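Local coordinates for protein manganese-containing pseudocatalase (Thermus thermophilus, PDB 2V8T) that probably breaks down hydrogen peroxide to water and oxygen as a non-haem catalase, using a pair of manganese ions bound within each subunit, at residues 26-40 with 70-84. Sequence-based numbering, arbitrary orientation.
With MN (manganese (II) ion), chain C; MN (manganese (II) ion), chain D.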
loop_
_atom_site.group_PDB
_atom_site.type_symbol
_atom_site.label_atom_id
_atom_site.label_comp_id
_atom_site.label_asym_id
_atom_site.label_seq_id
_atom_site.Cartn_x
_atom_site.Cartn_y
_atom_site.Cartn_z
ATOM N N VAL A 26 13.652 -14.931 -8.430
ATOM C CA VAL A 26 13.006 -14.910 -9.738
ATOM C C VAL A 26 11.652 -14.192 -9.690
ATOM O O VAL A 26 11.218 -13.612 -10.685
ATOM C CB VAL A 26 12.926 -16.339 -10.344
ATOM C CG1 VAL A 26 12.138 -16.332 -11.651
ATOM C CG2 VAL A 26 14.344 -16.870 -10.583
ATOM N N GLN A 27 10.996 -14.172 -8.511
ATOM C CA GLN A 27 9.784 -13.372 -8.378
ATOM C C GLN A 27 9.972 -11.922 -8.805
ATOM O O GLN A 27 9.012 -11.311 -9.273
ATOM C CB GLN A 27 9.234 -13.432 -6.949
ATOM C CG GLN A 27 8.510 -14.713 -6.581
ATOM C CD GLN A 27 7.111 -14.918 -7.121
ATOM O OE1 GLN A 27 6.527 -16.008 -6.915
ATOM N NE2 GLN A 27 6.523 -13.938 -7.790
ATOM N N ALA A 28 11.162 -11.329 -8.610
ATOM C CA ALA A 28 11.345 -9.959 -9.084
ATOM C C ALA A 28 11.000 -9.802 -10.559
ATOM O O ALA A 28 10.546 -8.744 -11.000
ATOM C CB ALA A 28 12.797 -9.490 -8.879
ATOM N N LEU A 29 11.267 -10.855 -11.324
ATOM C CA LEU A 29 11.080 -10.871 -12.765
ATOM C C LEU A 29 9.636 -11.158 -13.163
ATOM O O LEU A 29 9.297 -11.104 -14.344
ATOM C CB LEU A 29 12.018 -11.899 -13.420
ATOM C CG LEU A 29 13.486 -11.789 -12.971
ATOM C CD1 LEU A 29 14.319 -12.797 -13.758
ATOM C CD2 LEU A 29 14.025 -10.370 -13.127
ATOM N N LEU A 30 8.784 -11.469 -12.165
ATOM C CA LEU A 30 7.374 -11.739 -12.398
ATOM C C LEU A 30 6.542 -10.527 -11.931
ATOM O O LEU A 30 5.922 -9.834 -12.715
ATOM C CB LEU A 30 6.940 -13.031 -11.735
ATOM C CG LEU A 30 5.488 -13.433 -11.967
ATOM C CD1 LEU A 30 5.100 -13.422 -13.465
ATOM C CD2 LEU A 30 5.244 -14.813 -11.357
ATOM N N GLY A 31 6.535 -10.278 -10.596
ATOM C CA GLY A 31 5.661 -9.291 -9.990
ATOM C C GLY A 31 6.351 -8.065 -9.434
ATOM O O GLY A 31 5.658 -7.242 -8.821
ATOM N N GLY A 32 7.664 -7.918 -9.596
ATOM C CA GLY A 32 8.325 -6.695 -9.229
ATOM C C GLY A 32 8.047 -5.558 -10.171
ATOM O O GLY A 32 7.433 -5.724 -11.222
ATOM N N ARG A 33 8.541 -4.377 -9.800
ATOM C CA ARG A 33 8.284 -3.188 -10.583
ATOM C C ARG A 33 8.664 -3.348 -12.064
ATOM O O ARG A 33 7.957 -2.807 -12.921
ATOM C CB ARG A 33 9.094 -2.023 -9.989
ATOM C CG ARG A 33 8.970 -0.766 -10.780
ATOM C CD ARG A 33 9.731 0.359 -10.138
ATOM N NE ARG A 33 9.640 1.539 -11.045
ATOM C CZ ARG A 33 10.167 2.738 -10.888
ATOM N NH1 ARG A 33 10.825 2.849 -9.866
ATOM N NH2 ARG A 33 10.079 3.704 -11.798
ATOM N N PHE A 34 9.775 -4.016 -12.348
ATOM C CA PHE A 34 10.249 -4.188 -13.715
ATOM C C PHE A 34 10.148 -5.662 -14.160
ATOM O O PHE A 34 10.866 -6.118 -15.061
ATOM C CB PHE A 34 11.661 -3.628 -13.898
ATOM C CG PHE A 34 11.675 -2.164 -13.650
ATOM C CD1 PHE A 34 11.155 -1.302 -14.570
ATOM C CD2 PHE A 34 12.191 -1.608 -12.519
ATOM C CE1 PHE A 34 11.140 0.052 -14.374
ATOM C CE2 PHE A 34 12.193 -0.244 -12.307
ATOM C CZ PHE A 34 11.651 0.589 -13.224
ATOM N N GLY A 35 9.238 -6.394 -13.556
ATOM C CA GLY A 35 8.959 -7.749 -13.966
ATOM C C GLY A 35 8.021 -7.801 -15.169
ATOM O O GLY A 35 7.529 -6.811 -15.697
ATOM N N GLU A 36 7.752 -9.038 -15.572
ATOM C CA GLU A 36 6.948 -9.292 -16.774
ATOM C C GLU A 36 5.525 -8.844 -16.589
ATOM O O GLU A 36 4.849 -8.481 -17.568
ATOM C CB GLU A 36 7.034 -10.775 -17.141
ATOM C CG GLU A 36 8.430 -11.149 -17.671
ATOM C CD GLU A 36 8.702 -10.653 -19.044
ATOM O OE1 GLU A 36 7.794 -10.119 -19.710
ATOM O OE2 GLU A 36 9.872 -10.756 -19.549
ATOM N N MET A 37 4.981 -8.852 -15.362
ATOM C CA MET A 37 3.656 -8.264 -15.159
ATOM C C MET A 37 3.627 -6.808 -15.589
ATOM O O MET A 37 2.618 -6.329 -16.092
ATOM C CB MET A 37 3.196 -8.373 -13.704
ATOM C CG MET A 37 2.768 -9.695 -13.267
ATOM S SD MET A 37 1.113 -10.140 -13.927
ATOM C CE MET A 37 0.035 -9.064 -12.973
ATOM N N SER A 38 4.702 -6.078 -15.297
ATOM C CA SER A 38 4.746 -4.674 -15.643
ATOM C C SER A 38 4.848 -4.449 -17.139
ATOM O O SER A 38 4.122 -3.597 -17.667
ATOM C CB SER A 38 5.881 -3.960 -14.935
ATOM O OG SER A 38 5.562 -3.916 -13.556
ATOM N N THR A 39 5.732 -5.134 -17.827
ATOM C CA THR A 39 5.786 -4.934 -19.291
ATOM C C THR A 39 4.471 -5.359 -19.928
ATOM O O THR A 39 3.892 -4.612 -20.731
ATOM C CB THR A 39 7.021 -5.589 -19.876
ATOM O OG1 THR A 39 7.002 -6.944 -19.468
ATOM C CG2 THR A 39 8.286 -4.895 -19.424
ATOM N N LEU A 40 3.932 -6.507 -19.514
ATOM C CA LEU A 40 2.622 -6.942 -19.982
ATOM C C LEU A 40 1.597 -5.856 -19.809
ATOM O O LEU A 40 0.873 -5.484 -20.755
ATOM C CB LEU A 40 2.190 -8.185 -19.218
ATOM C CG LEU A 40 0.739 -8.583 -19.414
ATOM C CD1 LEU A 40 0.413 -8.899 -20.860
ATOM C CD2 LEU A 40 0.409 -9.766 -18.487
ATOM N N GLU A 70 4.091 -10.610 -24.159
ATOM C CA GLU A 70 4.375 -10.569 -22.723
ATOM C C GLU A 70 3.437 -11.451 -21.926
ATOM O O GLU A 70 3.819 -11.901 -20.816
ATOM C CB GLU A 70 4.330 -9.129 -22.191
ATOM C CG GLU A 70 5.229 -8.099 -22.861
ATOM C CD GLU A 70 6.741 -8.295 -22.753
ATOM O OE1 GLU A 70 7.171 -9.371 -22.437
ATOM O OE2 GLU A 70 7.470 -7.345 -23.109
ATOM N N LEU A 71 2.247 -11.784 -22.419
ATOM C CA LEU A 71 1.400 -12.772 -21.730
ATOM C C LEU A 71 2.141 -14.088 -21.565
ATOM O O LEU A 71 2.063 -14.755 -20.527
ATOM C CB LEU A 71 0.085 -13.015 -22.508
ATOM C CG LEU A 71 -0.936 -11.896 -22.468
ATOM C CD1 LEU A 71 -2.001 -12.123 -23.552
ATOM C CD2 LEU A 71 -1.593 -11.816 -21.104
ATOM N N GLY A 72 2.799 -14.543 -22.635
ATOM C CA GLY A 72 3.560 -15.755 -22.552
ATOM C C GLY A 72 4.777 -15.637 -21.687
ATOM O O GLY A 72 5.328 -16.648 -21.210
ATOM N N HIS A 73 5.263 -14.410 -21.456
ATOM C CA HIS A 73 6.392 -14.232 -20.552
ATOM C C HIS A 73 5.984 -14.322 -19.090
ATOM O O HIS A 73 6.736 -14.906 -18.302
ATOM C CB HIS A 73 7.137 -12.948 -20.840
ATOM C CG HIS A 73 7.765 -12.904 -22.166
ATOM N ND1 HIS A 73 8.578 -11.851 -22.545
ATOM C CD2 HIS A 73 7.697 -13.797 -23.208
ATOM C CE1 HIS A 73 8.951 -12.120 -23.794
ATOM N NE2 HIS A 73 8.441 -13.285 -24.220
ATOM N N ILE A 74 4.836 -13.770 -18.681
ATOM C CA ILE A 74 4.409 -14.034 -17.305
ATOM C C ILE A 74 4.250 -15.528 -17.113
ATOM O O ILE A 74 4.581 -16.082 -16.058
ATOM C CB ILE A 74 3.171 -13.223 -16.827
ATOM C CG1 ILE A 74 1.889 -13.504 -17.575
ATOM C CG2 ILE A 74 3.490 -11.735 -16.808
ATOM C CD1 ILE A 74 0.629 -13.042 -16.811
ATOM N N GLU A 75 3.723 -16.221 -18.135
ATOM C CA GLU A 75 3.550 -17.677 -18.068
ATOM C C GLU A 75 4.895 -18.377 -17.874
ATOM O O GLU A 75 5.038 -19.285 -17.061
ATOM C CB GLU A 75 2.846 -18.118 -19.363
ATOM C CG GLU A 75 2.549 -19.588 -19.388
ATOM C CD GLU A 75 1.965 -20.075 -20.719
ATOM O OE1 GLU A 75 2.096 -19.320 -21.753
ATOM O OE2 GLU A 75 1.413 -21.197 -20.710
ATOM N N LEU A 76 5.895 -17.959 -18.675
ATOM C CA LEU A 76 7.212 -18.610 -18.628
ATOM C C LEU A 76 7.915 -18.380 -17.275
ATOM O O LEU A 76 8.540 -19.280 -16.726
ATOM C CB LEU A 76 8.056 -18.104 -19.787
ATOM C CG LEU A 76 9.416 -18.789 -19.970
ATOM C CD1 LEU A 76 9.190 -20.260 -20.389
ATOM C CD2 LEU A 76 10.229 -18.067 -21.014
ATOM N N VAL A 77 7.841 -17.122 -16.773
ATOM C CA VAL A 77 8.473 -16.846 -15.482
ATOM C C VAL A 77 7.738 -17.596 -14.363
ATOM O O VAL A 77 8.405 -18.169 -13.477
ATOM C CB VAL A 77 8.563 -15.333 -15.218
ATOM C CG1 VAL A 77 9.253 -15.109 -13.865
ATOM C CG2 VAL A 77 9.375 -14.649 -16.326
ATOM N N ALA A 78 6.398 -17.633 -14.389
ATOM C CA ALA A 78 5.682 -18.398 -13.401
ATOM C C ALA A 78 6.108 -19.876 -13.443
ATOM O O ALA A 78 6.260 -20.514 -12.400
ATOM C CB ALA A 78 4.186 -18.247 -13.580
ATOM N N ALA A 79 6.259 -20.433 -14.653
ATOM C CA ALA A 79 6.684 -21.834 -14.788
ATOM C C ALA A 79 8.054 -22.071 -14.186
ATOM O O ALA A 79 8.321 -23.142 -13.622
ATOM C CB ALA A 79 6.650 -22.269 -16.252
ATOM N N THR A 80 8.951 -21.092 -14.325
ATOM C CA THR A 80 10.274 -21.184 -13.759
ATOM C C THR A 80 10.209 -21.220 -12.220
ATOM O O THR A 80 10.832 -22.053 -11.569
ATOM C CB THR A 80 11.130 -19.991 -14.246
ATOM O OG1 THR A 80 11.200 -20.000 -15.673
ATOM C CG2 THR A 80 12.519 -20.035 -13.690
ATOM N N ILE A 81 9.452 -20.279 -11.654
ATOM C CA ILE A 81 9.231 -20.259 -10.209
ATOM C C ILE A 81 8.612 -21.556 -9.733
ATOM O O ILE A 81 9.057 -22.151 -8.739
ATOM C CB ILE A 81 8.384 -19.015 -9.839
ATOM C CG1 ILE A 81 9.195 -17.753 -10.088
ATOM C CG2 ILE A 81 7.865 -19.112 -8.425
ATOM C CD1 ILE A 81 8.353 -16.499 -10.198
ATOM N N ASN A 82 7.584 -22.022 -10.431
ATOM C CA ASN A 82 6.918 -23.249 -10.036
ATOM C C ASN A 82 7.876 -24.439 -10.086
ATOM O O ASN A 82 7.802 -25.345 -9.252
ATOM C CB ASN A 82 5.681 -23.486 -10.869
ATOM C CG ASN A 82 4.586 -22.496 -10.538
ATOM O OD1 ASN A 82 4.541 -21.966 -9.429
ATOM N ND2 ASN A 82 3.672 -22.263 -11.510
ATOM N N SER A 83 8.747 -24.470 -11.090
ATOM C CA SER A 83 9.748 -25.503 -11.200
ATOM C C SER A 83 10.665 -25.517 -9.993
ATOM O O SER A 83 11.016 -26.589 -9.475
ATOM C CB SER A 83 10.574 -25.326 -12.481
ATOM O OG SER A 83 9.825 -25.526 -13.655
ATOM N N LEU A 84 11.089 -24.331 -9.555
ATOM C CA LEU A 84 11.966 -24.193 -8.398
ATOM C C LEU A 84 11.259 -24.537 -7.085
ATOM O O LEU A 84 11.935 -24.896 -6.113
ATOM C CB LEU A 84 12.537 -22.770 -8.358
ATOM C CG LEU A 84 13.476 -22.440 -9.522
ATOM C CD1 LEU A 84 13.631 -20.903 -9.633
ATOM C CD2 LEU A 84 14.825 -23.126 -9.352
HETATM MN MN MN C . 9.008 -9.953 -21.497
HETATM MN MN MN D . 9.579 -7.170 -23.189
HETATM O O HOH W 1 9.081 -7.903 -21.197
HETATM O O HOH W 2 11.195 -10.373 -21.337
#
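The manganese ion of chain C is gripped by both carboxylate oxygens of Glu36, OE1 at 2.2 Å and OE2 at 2.3 Å, together with Glu70 OE1 and His73 ND1; the shared ion thus joins residues 26-40 to helix 57-85. Two waters add to its shell. Glu36 OE1 and Glu70 OE1 come within 2.9 Å because they share the metal. Glu36 OE1 also lies at the edge of the His73 ring, in its plane, whereas the Glu36 carboxylate as a whole is turned 84° to that ring. Glu70 OE2 reaches the second manganese, of chain D, at 2.1 Å, making Glu70 a bridge; Glu155 and His188 also bind that ion, as does a water that bridges the two metals.

Helices 36-40 and 70-84 run antiparallel, at 170°, with axes 8.7 Å apart. Ile74 packs as a knob among Leu30, Glu36, Met37 and Leu40: its CG1 branch, between backbone N and carbonyl carbon (chi1 63°), carries CD1 to within 3.7 Å of Leu40 CD2. Further along, Val26 CG1 meets Ile81 CG1 at 3.6 Å.

Gln27, bent at chi2, lays its amide carbon CD 3.7 Å from Ile81 CD1 while His115, Leu124 and Met126 hold its polar end. With an alanine in place of Gln27, His115 NE2 would probably lose its acceptor, the carbonyls of Leu124 and Met126 their donor, and Ile81 CD1 the carbon it packs on. Lys162, hydrogen-bonded to Glu36 OE2, is likely to draw charge from the carboxylate, and this ferritin-like helix pair joins an apolar core to a dimanganese site.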